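Local coordinates for uncharacterized protein (PDB 2CYJ) that is of unknown function but belongs to the DUF498 (Mth938-like) family and folds as a compact, single-chain alpha/beta domain, at residues G9-D14 and E96-L101; K16-D21 and G28-R33; E51-Y56 and L111-V116. All blocks are in the same frame, centred on the assembly; numbering follows the deposited sequence.

How the interactions relate
The three contacts lie within one small domain. Interactions 1 and 2 have centres about 10 Å apart and share the three-stranded antiparallel sheet, where strands 10-13 and 16-18 are neighbours. Interactions 2 and 3, about 11 Å apart, both reach the five-stranded mixed sheet, at edge strand 30-32 and central strand 110-115. Asp21-His115 and Arg33-Glu52 join them directly. Interactions 1 and 3 are about 15 Å apart and meet where Leu98 packs on Ile114. Along the chain, interaction 2 is nested inside interaction 1 and precedes 3, while 1 and 3 cross. Strand 10-13, near the chain start, and strand 110-115, at its end, meet in one compact domain, with Gly9 bonded to Val116.

Interaction 1: G9-D14 and E96-L101; sequences GLVKID and EALKLL
Leu98 on helix 94-104 points its two methyl branches at Val11 and Ile13 of strand 10-13. The three buried side chains carry the whole contact, which is apolar throughout. No hydrogen bond joins the two segments.

Val11 and Leu98 cross at about a right angle. CG1 of Val11 meets CD1 of Leu98 at 4.1 Å, so each residue offers a single methyl to the other. CG1 of Val11 stands anti to its own carbonyl carbon (chi1 -61°). This turns it across the gap toward the helix. The CA atoms of Val11 and Leu98 remain 9.7 Å apart, and side chains alone bridge the distance.

The second branch of Leu98 serves Ile13. Its CD2 lies 4.4 Å from Ile13 CD1, a looser touch. The ethyl arm of Ile13 is extended (chi2 178°), which carries CD1 out to the leucine. Leu98 therefore has one methyl for each of two residues that stand two places apart on the same face of the strand.

The helix is regular here. Leu100 N bonds Glu96 O, and Leu101 N bonds Ala97 O. Leu98 also touches Val6 of strand 3-7 and Ile114 of strand 110-115, while Leu101 rests on Ala112. Helix 94-104 thus contacts two sheets, the antiparallel one of strands 3-7, 10-13 and 16-18 and the mixed five-stranded one. The helix and the small antiparallel sheet lie side by side on one face of the mixed sheet, as expected of the Mth938-like fold.

Interaction 2: K16-D21 and G28-R33; sequences KEFDHD and GRIERR
Asp21 and Arg33 are tied by both backbone and side chain, with an apolar contact and a van der Waals contact nearby.

The backbone bond runs from Arg33 N to Asp21 O, at 3.0 Å and nearly straight (169°). The same oxygen, Asp21 O, takes a second N-H, from His20 ND1, at 2.8 Å. The two donors reach it from opposite faces of the carbonyl plane.

The charged pair is Asp21 OD2 and Arg33 NH1, 2.9 Å apart. The carboxylate and guanidinium are almost coplanar (12° between planes), and OD2 sits at the edge of the guanidinium. The arginine chain starts anti to its backbone N (chi1 179°) and runs extended beside the aspartate, with its CB and CD against Asp21 CB. OD2 also bonds His115 ND1, and OD1 bonds Val116 N. Arg33 NE pairs with Glu52, and NH2 bonds Ser45 O. A leucine in place of Arg33 would probably leave Glu52 without its charged mate and Asp21 OD2 held from the His115 side alone.

The apolar contact is Phe18 CZ to Ile30 CG2, 3.9 Å, the two side chains meeting obliquely. The van der Waals contact is His20 CE1 to Arg32 CB, 3.9 Å, the side chains crossing at about a right angle. The polar end of Arg32 goes elsewhere, to Glu36.

Water also links the segments. One molecule takes a bond from Lys16 NZ (2.7 Å) and gives a weak one to Ile30 O. Another bonds Arg33 O firmly and Asp21 O weakly.

Phe18-Ile30 packs the three-stranded sheet against edge strand 30-32 of the mixed sheet. Glu31 pairs with Val23, so the Asp21-Arg33 bond continues the register of the antiparallel beta-hairpin of strands 22-24 and 30-32.

Interaction 3: E51-Y56 and L111-V116; sequences EELEKY and LAIIHV
Tyr56 and Leu111 bring the two backbones closest, with CA atoms 8.2 Å apart. The first segment lies on helix 50-54 and the second on strand 110-115. Lys55 N bonds Glu52 O and Tyr56 N bonds Leu53 O, each reaching three residues back. No hydrogen bond crosses the contact.

Ile113 sits at the centre of the packing. Its CG1 is anti to its carbonyl carbon (chi1 -61°) and the ethyl arm is extended (chi2 169°), carrying CD1 between Leu53 and Tyr56. Ile113 CD1 lies 3.7 Å from Leu53 CD1 and also 3.7 Å from Tyr56 CD1, meeting the ring obliquely. Both partners cross it at about a right angle. Leu111 CD2 lies against the backbone and CB of Tyr56, 3.7 Å from Tyr56 O.

Strand 110-115 is the middle strand of a mixed sheet of order 30-32, 22-24, 110-115, 63-68, 88-92, as in Mth938-like folds. Helix 50-54 covers one face here and helix 94-104 the other.

The tyrosine is fixed at its polar end. Tyr56 OH donates to the anti lone pair of Glu52 OE1, 2.6 Å away, and accepts from Met34 N. Glu52 O lies 3.7 Å above the Tyr56 ring plane, toward the rim. Glu52 OE2 bonds Ser38 OG.

Interaction 1: G9-D14 and E96-L101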
loop_
_atom_site.group_PDB
_atom_site.type_symbol
_atom_site.label_atom_id
_atom_site.label_comp_id
_atom_site.label_asym_id
_atom_site.label_seq_id
_atom_site.Cartn_x
_atom_site.Cartn_y
_atom_site.Cartn_z
ATOM N N GLY A 9 -4.660 1.934 13.082
ATOM C CA GLY A 9 -6.036 2.070 12.635
ATOM C C GLY A 9 -6.470 3.402 12.053
ATOM O O GLY A 9 -7.625 3.542 11.648
ATOM N N LEU A 10 -5.562 4.369 11.964
ATOM C CA LEU A 10 -5.962 5.678 11.472
ATOM C C LEU A 10 -4.822 6.511 10.915
ATOM O O LEU A 10 -3.847 6.788 11.617
ATOM C CB LEU A 10 -6.622 6.459 12.618
ATOM C CG LEU A 10 -7.319 7.780 12.276
ATOM C CD1 LEU A 10 -8.641 7.494 11.562
ATOM C CD2 LEU A 10 -7.571 8.575 13.548
ATOM N N VAL A 11 -4.942 6.908 9.653
ATOM C CA VAL A 11 -3.929 7.769 9.059
ATOM C C VAL A 11 -4.601 9.017 8.495
ATOM O O VAL A 11 -5.721 8.946 7.985
ATOM C CB VAL A 11 -3.126 7.056 7.941
ATOM C CG1 VAL A 11 -2.392 5.852 8.531
ATOM C CG2 VAL A 11 -4.040 6.652 6.795
ATOM N N LYS A 12 -3.935 10.165 8.632
ATOM C CA LYS A 12 -4.458 11.432 8.119
ATOM C C LYS A 12 -3.543 11.811 6.964
ATOM O O LYS A 12 -2.353 12.063 7.163
ATOM C CB LYS A 12 -4.435 12.528 9.189
ATOM C CG LYS A 12 -5.110 13.824 8.738
ATOM C CD LYS A 12 -5.065 14.880 9.828
ATOM C CE LYS A 12 -5.464 16.247 9.297
ATOM N NZ LYS A 12 -5.489 17.227 10.424
ATOM N N ILE A 13 -4.102 11.819 5.760
ATOM C CA ILE A 13 -3.349 12.120 4.553
ATOM C C ILE A 13 -4.168 13.092 3.706
ATOM O O ILE A 13 -5.376 12.901 3.533
ATOM C CB ILE A 13 -3.057 10.806 3.785
ATOM C CG1 ILE A 13 -2.169 9.907 4.656
ATOM C CG2 ILE A 13 -2.389 11.109 2.447
ATOM C CD1 ILE A 13 -1.835 8.554 4.040
ATOM N N ASP A 14 -3.508 14.134 3.195
ATOM C CA ASP A 14 -4.171 15.173 2.403
ATOM C C ASP A 14 -5.276 15.814 3.238
ATOM O O ASP A 14 -6.276 16.319 2.705
ATOM C CB ASP A 14 -4.754 14.604 1.105
ATOM C CG ASP A 14 -3.695 14.297 0.070
ATOM O OD1 ASP A 14 -4.074 13.923 -1.064
ATOM O OD2 ASP A 14 -2.489 14.426 0.377
ATOM N N GLU A 96 7.019 3.340 9.271
ATOM C CA GLU A 96 8.273 3.535 8.553
ATOM C C GLU A 96 7.965 3.672 7.062
ATOM O O GLU A 96 8.523 4.528 6.376
ATOM C CB GLU A 96 9.216 2.348 8.767
ATOM C CG GLU A 96 10.453 2.428 7.869
ATOM C CD GLU A 96 11.359 1.213 7.937
ATOM O OE1 GLU A 96 10.952 0.169 8.483
ATOM O OE2 GLU A 96 12.485 1.304 7.418
ATOM N N ALA A 97 7.067 2.833 6.555
ATOM C CA ALA A 97 6.726 2.885 5.139
ATOM C C ALA A 97 6.189 4.254 4.720
ATOM O O ALA A 97 6.558 4.762 3.667
ATOM C CB ALA A 97 5.717 1.785 4.790
ATOM N N LEU A 98 5.317 4.850 5.533
ATOM C CA LEU A 98 4.770 6.159 5.188
ATOM C C LEU A 98 5.813 7.258 5.328
ATOM O O LEU A 98 5.772 8.253 4.603
ATOM C CB LEU A 98 3.527 6.468 6.034
ATOM C CG LEU A 98 2.289 5.678 5.577
ATOM C CD1 LEU A 98 1.182 5.818 6.597
ATOM C CD2 LEU A 98 1.819 6.190 4.220
ATOM N N LYS A 99 6.745 7.089 6.263
ATOM C CA LYS A 99 7.791 8.085 6.413
ATOM C C LYS A 99 8.680 8.008 5.163
ATOM O O LYS A 99 9.105 9.040 4.632
ATOM C CB LYS A 99 8.598 7.825 7.688
ATOM C CG LYS A 99 9.453 9.017 8.130
ATOM C CD LYS A 99 8.589 10.252 8.413
ATOM C CE LYS A 99 9.418 11.437 8.889
ATOM N NZ LYS A 99 8.569 12.666 8.945
ATOM N N LEU A 100 8.938 6.795 4.674
ATOM C CA LEU A 100 9.751 6.620 3.472
ATOM C C LEU A 100 8.989 7.134 2.244
ATOM O O LEU A 100 9.589 7.700 1.332
ATOM C CB LEU A 100 10.115 5.144 3.274
ATOM C CG LEU A 100 10.994 4.820 2.064
ATOM C CD1 LEU A 100 12.368 5.477 2.210
ATOM C CD2 LEU A 100 11.152 3.308 1.971
ATOM N N LEU A 101 7.670 6.941 2.212
ATOM C CA LEU A 101 6.873 7.434 1.089
ATOM C C LEU A 101 7.024 8.956 0.999
ATOM O O LEU A 101 7.194 9.525 -0.079
ATOM C CB LEU A 101 5.398 7.075 1.280
ATOM C CG LEU A 101 4.479 7.472 0.118
ATOM C CD1 LEU A 101 4.867 6.703 -1.144
ATOM C CD2 LEU A 101 3.027 7.183 0.498
#

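Interaction 2: K16-D21 and G28-R33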
loop_
_atom_site.group_PDB
_atom_site.type_symbol
_atom_site.label_atom_id
_atom_site.label_comp_id
_atom_site.label_asym_id
_atom_site.label_seq_id
_atom_site.Cartn_x
_atom_site.Cartn_y
_atom_site.Cartn_z
ATOM N N LYS A 16 -7.358 14.367 5.213
ATOM C CA LYS A 16 -8.500 13.489 5.430
ATOM C C LYS A 16 -8.135 12.306 6.317
ATOM O O LYS A 16 -7.035 11.779 6.224
ATOM C CB LYS A 16 -9.022 12.988 4.082
ATOM C CG LYS A 16 -9.604 14.096 3.204
ATOM C CD LYS A 16 -9.986 13.601 1.811
ATOM C CE LYS A 16 -8.756 13.218 0.998
ATOM N NZ LYS A 16 -9.106 12.694 -0.355
ATOM N N GLU A 17 -9.057 11.902 7.188
ATOM C CA GLU A 17 -8.830 10.770 8.088
ATOM C C GLU A 17 -9.305 9.472 7.462
ATOM O O GLU A 17 -10.456 9.357 7.059
ATOM C CB GLU A 17 -9.594 10.958 9.398
ATOM C CG GLU A 17 -9.185 12.166 10.200
ATOM C CD GLU A 17 -7.901 11.944 10.949
ATOM O OE1 GLU A 17 -7.522 12.836 11.739
ATOM O OE2 GLU A 17 -7.274 10.881 10.753
ATOM N N PHE A 18 -8.409 8.493 7.385
ATOM C CA PHE A 18 -8.737 7.182 6.833
ATOM C C PHE A 18 -8.617 6.151 7.949
ATOM O O PHE A 18 -7.514 5.916 8.453
ATOM C CB PHE A 18 -7.765 6.838 5.700
ATOM C CG PHE A 18 -7.834 7.794 4.542
ATOM C CD1 PHE A 18 -8.801 7.645 3.557
ATOM C CD2 PHE A 18 -6.940 8.849 4.452
ATOM C CE1 PHE A 18 -8.875 8.535 2.497
ATOM C CE2 PHE A 18 -7.003 9.747 3.398
ATOM C CZ PHE A 18 -7.971 9.593 2.418
ATOM N N ASP A 19 -9.742 5.544 8.342
ATOM C CA ASP A 19 -9.739 4.542 9.410
ATOM C C ASP A 19 -9.723 3.134 8.834
ATOM O O ASP A 19 -10.200 2.174 9.456
ATOM C CB ASP A 19 -10.967 4.712 10.321
ATOM C CG ASP A 19 -12.266 4.250 9.670
ATOM O OD1 ASP A 19 -13.232 4.010 10.421
ATOM O OD2 ASP A 19 -12.346 4.133 8.428
ATOM N N HIS A 20 -9.129 3.019 7.651
ATOM C CA HIS A 20 -9.077 1.759 6.932
ATOM C C HIS A 20 -7.927 1.799 5.931
ATOM O O HIS A 20 -7.328 2.856 5.694
ATOM C CB HIS A 20 -10.402 1.556 6.193
ATOM C CG HIS A 20 -10.723 2.659 5.234
ATOM N ND1 HIS A 20 -10.145 2.742 3.985
ATOM C CD2 HIS A 20 -11.529 3.740 5.348
ATOM C CE1 HIS A 20 -10.581 3.827 3.372
ATOM N NE2 HIS A 20 -11.422 4.452 4.176
ATOM N N ASP A 21 -7.636 0.649 5.333
ATOM C CA ASP A 21 -6.550 0.537 4.372
ATOM C C ASP A 21 -6.804 1.365 3.118
ATOM O O ASP A 21 -7.949 1.523 2.680
ATOM C CB ASP A 21 -6.356 -0.926 3.980
ATOM C CG ASP A 21 -5.811 -1.773 5.112
ATOM O OD1 ASP A 21 -5.684 -1.287 6.257
ATOM O OD2 ASP A 21 -5.509 -2.948 4.848
ATOM N N GLY A 28 -1.202 10.648 -6.843
ATOM C CA GLY A 28 -1.670 11.205 -5.588
ATOM C C GLY A 28 -3.133 10.881 -5.339
ATOM O O GLY A 28 -3.676 11.229 -4.292
ATOM N N ARG A 29 -3.789 10.239 -6.304
ATOM C CA ARG A 29 -5.182 9.847 -6.116
ATOM C C ARG A 29 -5.193 8.784 -5.019
ATOM O O ARG A 29 -4.293 7.943 -4.948
ATOM C CB ARG A 29 -5.754 9.260 -7.403
ATOM C CG ARG A 29 -5.977 10.297 -8.484
ATOM C CD ARG A 29 -6.377 9.656 -9.794
ATOM N NE ARG A 29 -6.448 10.657 -10.851
ATOM C CZ ARG A 29 -6.555 10.374 -12.146
ATOM N NH1 ARG A 29 -6.606 9.113 -12.550
ATOM N NH2 ARG A 29 -6.605 11.356 -13.035
ATOM N N ILE A 30 -6.202 8.833 -4.160
ATOM C CA ILE A 30 -6.325 7.872 -3.070
ATOM C C ILE A 30 -7.633 7.100 -3.185
ATOM O O ILE A 30 -8.689 7.687 -3.440
ATOM C CB ILE A 30 -6.301 8.576 -1.692
ATOM C CG1 ILE A 30 -4.997 9.359 -1.522
ATOM C CG2 ILE A 30 -6.450 7.542 -0.577
ATOM C CD1 ILE A 30 -4.945 10.173 -0.242
ATOM N N GLU A 31 -7.558 5.784 -3.019
ATOM C CA GLU A 31 -8.743 4.931 -3.059
ATOM C C GLU A 31 -8.688 3.960 -1.892
ATOM O O GLU A 31 -7.627 3.718 -1.311
ATOM C CB GLU A 31 -8.800 4.090 -4.333
ATOM C CG GLU A 31 -9.100 4.826 -5.617
ATOM C CD GLU A 31 -9.583 3.866 -6.689
ATOM O OE1 GLU A 31 -10.262 2.882 -6.328
ATOM O OE2 GLU A 31 -9.303 4.093 -7.883
ATOM N N ARG A 32 -9.832 3.381 -1.554
ATOM C CA ARG A 32 -9.851 2.414 -0.476
ATOM C C ARG A 32 -9.187 1.130 -0.986
ATOM O O ARG A 32 -9.242 0.812 -2.179
ATOM C CB ARG A 32 -11.293 2.120 -0.039
ATOM C CG ARG A 32 -12.142 1.421 -1.085
ATOM C CD ARG A 32 -13.495 0.995 -0.510
ATOM N NE ARG A 32 -13.359 -0.102 0.443
ATOM C CZ ARG A 32 -13.287 -1.388 0.107
ATOM N NH1 ARG A 32 -13.345 -1.764 -1.166
ATOM N NH2 ARG A 32 -13.143 -2.304 1.053
ATOM N N ARG A 33 -8.528 0.412 -0.089
ATOM C CA ARG A 33 -7.913 -0.841 -0.472
ATOM C C ARG A 33 -9.021 -1.896 -0.551
ATOM O O ARG A 33 -9.836 -2.014 0.375
ATOM C CB ARG A 33 -6.874 -1.276 0.567
ATOM C CG ARG A 33 -6.224 -2.603 0.230
ATOM C CD ARG A 33 -5.444 -3.211 1.381
ATOM N NE ARG A 33 -5.184 -4.613 1.063
ATOM C CZ ARG A 33 -4.938 -5.567 1.951
ATOM N NH1 ARG A 33 -4.899 -5.295 3.249
ATOM N NH2 ARG A 33 -4.783 -6.814 1.534
HETATM O O HOH W 1 -9.527 10.180 -1.301
HETATM O O HOH W 2 -10.019 -1.094 2.894
#

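Interaction 3: E51-Y56 and L111-V116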
loop_
_atom_site.group_PDB
_atom_site.type_symbol
_atom_site.label_atom_id
_atom_site.label_comp_id
_atom_site.label_asym_id
_atom_site.label_seq_id
_atom_site.Cartn_x
_atom_site.Cartn_y
_atom_site.Cartn_z
ATOM N N GLU A 51 -4.651 -11.376 -7.407
ATOM C CA GLU A 51 -5.957 -10.943 -7.881
ATOM C C GLU A 51 -6.261 -9.549 -7.348
ATOM O O GLU A 51 -6.888 -8.735 -8.031
ATOM C CB GLU A 51 -7.050 -11.916 -7.430
ATOM C CG GLU A 51 -6.998 -13.281 -8.118
ATOM C CD GLU A 51 -6.009 -14.261 -7.488
ATOM O OE1 GLU A 51 -5.298 -13.899 -6.524
ATOM O OE2 GLU A 51 -5.949 -15.414 -7.964
ATOM N N GLU A 52 -5.826 -9.270 -6.122
ATOM C CA GLU A 52 -6.062 -7.954 -5.559
ATOM C C GLU A 52 -5.084 -6.940 -6.154
ATOM O O GLU A 52 -5.490 -5.868 -6.600
ATOM C CB GLU A 52 -5.922 -7.951 -4.026
ATOM C CG GLU A 52 -6.205 -6.552 -3.444
ATOM C CD GLU A 52 -5.908 -6.387 -1.963
ATOM O OE1 GLU A 52 -5.816 -5.218 -1.524
ATOM O OE2 GLU A 52 -5.773 -7.395 -1.242
ATOM N N LEU A 53 -3.794 -7.272 -6.164
ATOM C CA LEU A 53 -2.797 -6.341 -6.683
ATOM C C LEU A 53 -3.058 -5.883 -8.117
ATOM O O LEU A 53 -2.836 -4.725 -8.460
ATOM C CB LEU A 53 -1.396 -6.953 -6.578
ATOM C CG LEU A 53 -0.214 -6.100 -7.053
ATOM C CD1 LEU A 53 -0.213 -4.740 -6.344
ATOM C CD2 LEU A 53 1.075 -6.851 -6.774
ATOM N N GLU A 54 -3.540 -6.785 -8.958
ATOM C CA GLU A 54 -3.806 -6.444 -10.345
ATOM C C GLU A 54 -4.805 -5.300 -10.474
ATOM O O GLU A 54 -4.738 -4.529 -11.432
ATOM C CB GLU A 54 -4.305 -7.690 -11.093
ATOM C CG GLU A 54 -4.482 -7.527 -12.607
ATOM C CD GLU A 54 -5.836 -6.960 -13.008
ATOM O OE1 GLU A 54 -6.770 -6.965 -12.177
ATOM O OE2 GLU A 54 -5.972 -6.527 -14.174
ATOM N N LYS A 55 -5.720 -5.177 -9.512
ATOM C CA LYS A 55 -6.715 -4.103 -9.556
ATOM C C LYS A 55 -6.084 -2.727 -9.385
ATOM O O LYS A 55 -6.700 -1.720 -9.728
ATOM C CB LYS A 55 -7.785 -4.273 -8.463
ATOM C CG LYS A 55 -8.563 -5.577 -8.496
ATOM C CD LYS A 55 -9.308 -5.738 -9.804
ATOM C CE LYS A 55 -10.139 -7.002 -9.792
ATOM N NZ LYS A 55 -10.951 -7.127 -11.027
ATOM N N TYR A 56 -4.855 -2.677 -8.871
ATOM C CA TYR A 56 -4.194 -1.398 -8.636
ATOM C C TYR A 56 -3.242 -1.011 -9.746
ATOM O O TYR A 56 -2.580 0.023 -9.655
ATOM C CB TYR A 56 -3.446 -1.429 -7.304
ATOM C CG TYR A 56 -4.308 -1.893 -6.157
ATOM C CD1 TYR A 56 -3.794 -2.731 -5.173
ATOM C CD2 TYR A 56 -5.656 -1.538 -6.084
ATOM C CE1 TYR A 56 -4.606 -3.220 -4.141
ATOM C CE2 TYR A 56 -6.474 -2.019 -5.051
ATOM C CZ TYR A 56 -5.938 -2.860 -4.091
ATOM O OH TYR A 56 -6.732 -3.342 -3.082
ATOM N N LEU A 111 3.495 3.696 -6.304
ATOM C CA LEU A 111 2.181 3.115 -6.029
ATOM C C LEU A 111 2.317 2.580 -4.596
ATOM O O LEU A 111 3.204 1.768 -4.316
ATOM C CB LEU A 111 1.880 1.956 -6.981
ATOM C CG LEU A 111 0.619 1.143 -6.641
ATOM C CD1 LEU A 111 -0.644 2.016 -6.692
ATOM C CD2 LEU A 111 0.514 -0.017 -7.631
ATOM N N ALA A 112 1.463 3.031 -3.682
ATOM C CA ALA A 112 1.564 2.574 -2.298
ATOM C C ALA A 112 0.298 1.892 -1.811
ATOM O O ALA A 112 -0.798 2.368 -2.073
ATOM C CB ALA A 112 1.883 3.762 -1.373
ATOM N N ILE A 113 0.456 0.765 -1.123
ATOM C CA ILE A 113 -0.683 0.045 -0.549
ATOM C C ILE A 113 -0.401 0.104 0.942
ATOM O O ILE A 113 0.640 -0.376 1.414
ATOM C CB ILE A 113 -0.744 -1.410 -1.030
ATOM C CG1 ILE A 113 -0.902 -1.435 -2.556
ATOM C CG2 ILE A 113 -1.915 -2.128 -0.358
ATOM C CD1 ILE A 113 -0.720 -2.812 -3.170
ATOM N N ILE A 114 -1.319 0.722 1.672
ATOM C CA ILE A 114 -1.142 0.940 3.099
ATOM C C ILE A 114 -2.120 0.187 3.989
ATOM O O ILE A 114 -3.331 0.436 3.953
ATOM C CB ILE A 114 -1.281 2.452 3.405
ATOM C CG1 ILE A 114 -0.364 3.269 2.476
ATOM C CG2 ILE A 114 -1.010 2.721 4.882
ATOM C CD1 ILE A 114 1.141 3.026 2.653
ATOM N N HIS A 115 -1.583 -0.724 4.795
ATOM C CA HIS A 115 -2.382 -1.501 5.728
ATOM C C HIS A 115 -2.249 -0.782 7.073
ATOM O O HIS A 115 -1.148 -0.647 7.615
ATOM C CB HIS A 115 -1.839 -2.926 5.787
ATOM C CG HIS A 115 -2.627 -3.836 6.674
ATOM N ND1 HIS A 115 -3.985 -4.001 6.549
ATOM C CD2 HIS A 115 -2.240 -4.640 7.696
ATOM C CE1 HIS A 115 -4.404 -4.870 7.453
ATOM N NE2 HIS A 115 -3.365 -5.272 8.161
ATOM N N VAL A 116 -3.378 -0.315 7.599
ATOM C CA VAL A 116 -3.372 0.469 8.826
ATOM C C VAL A 116 -3.492 -0.244 10.169
ATOM O O VAL A 116 -3.349 0.396 11.221
ATOM C CB VAL A 116 -4.431 1.621 8.746
ATOM C CG1 VAL A 116 -4.174 2.463 7.499
ATOM C CG2 VAL A 116 -5.845 1.061 8.716
#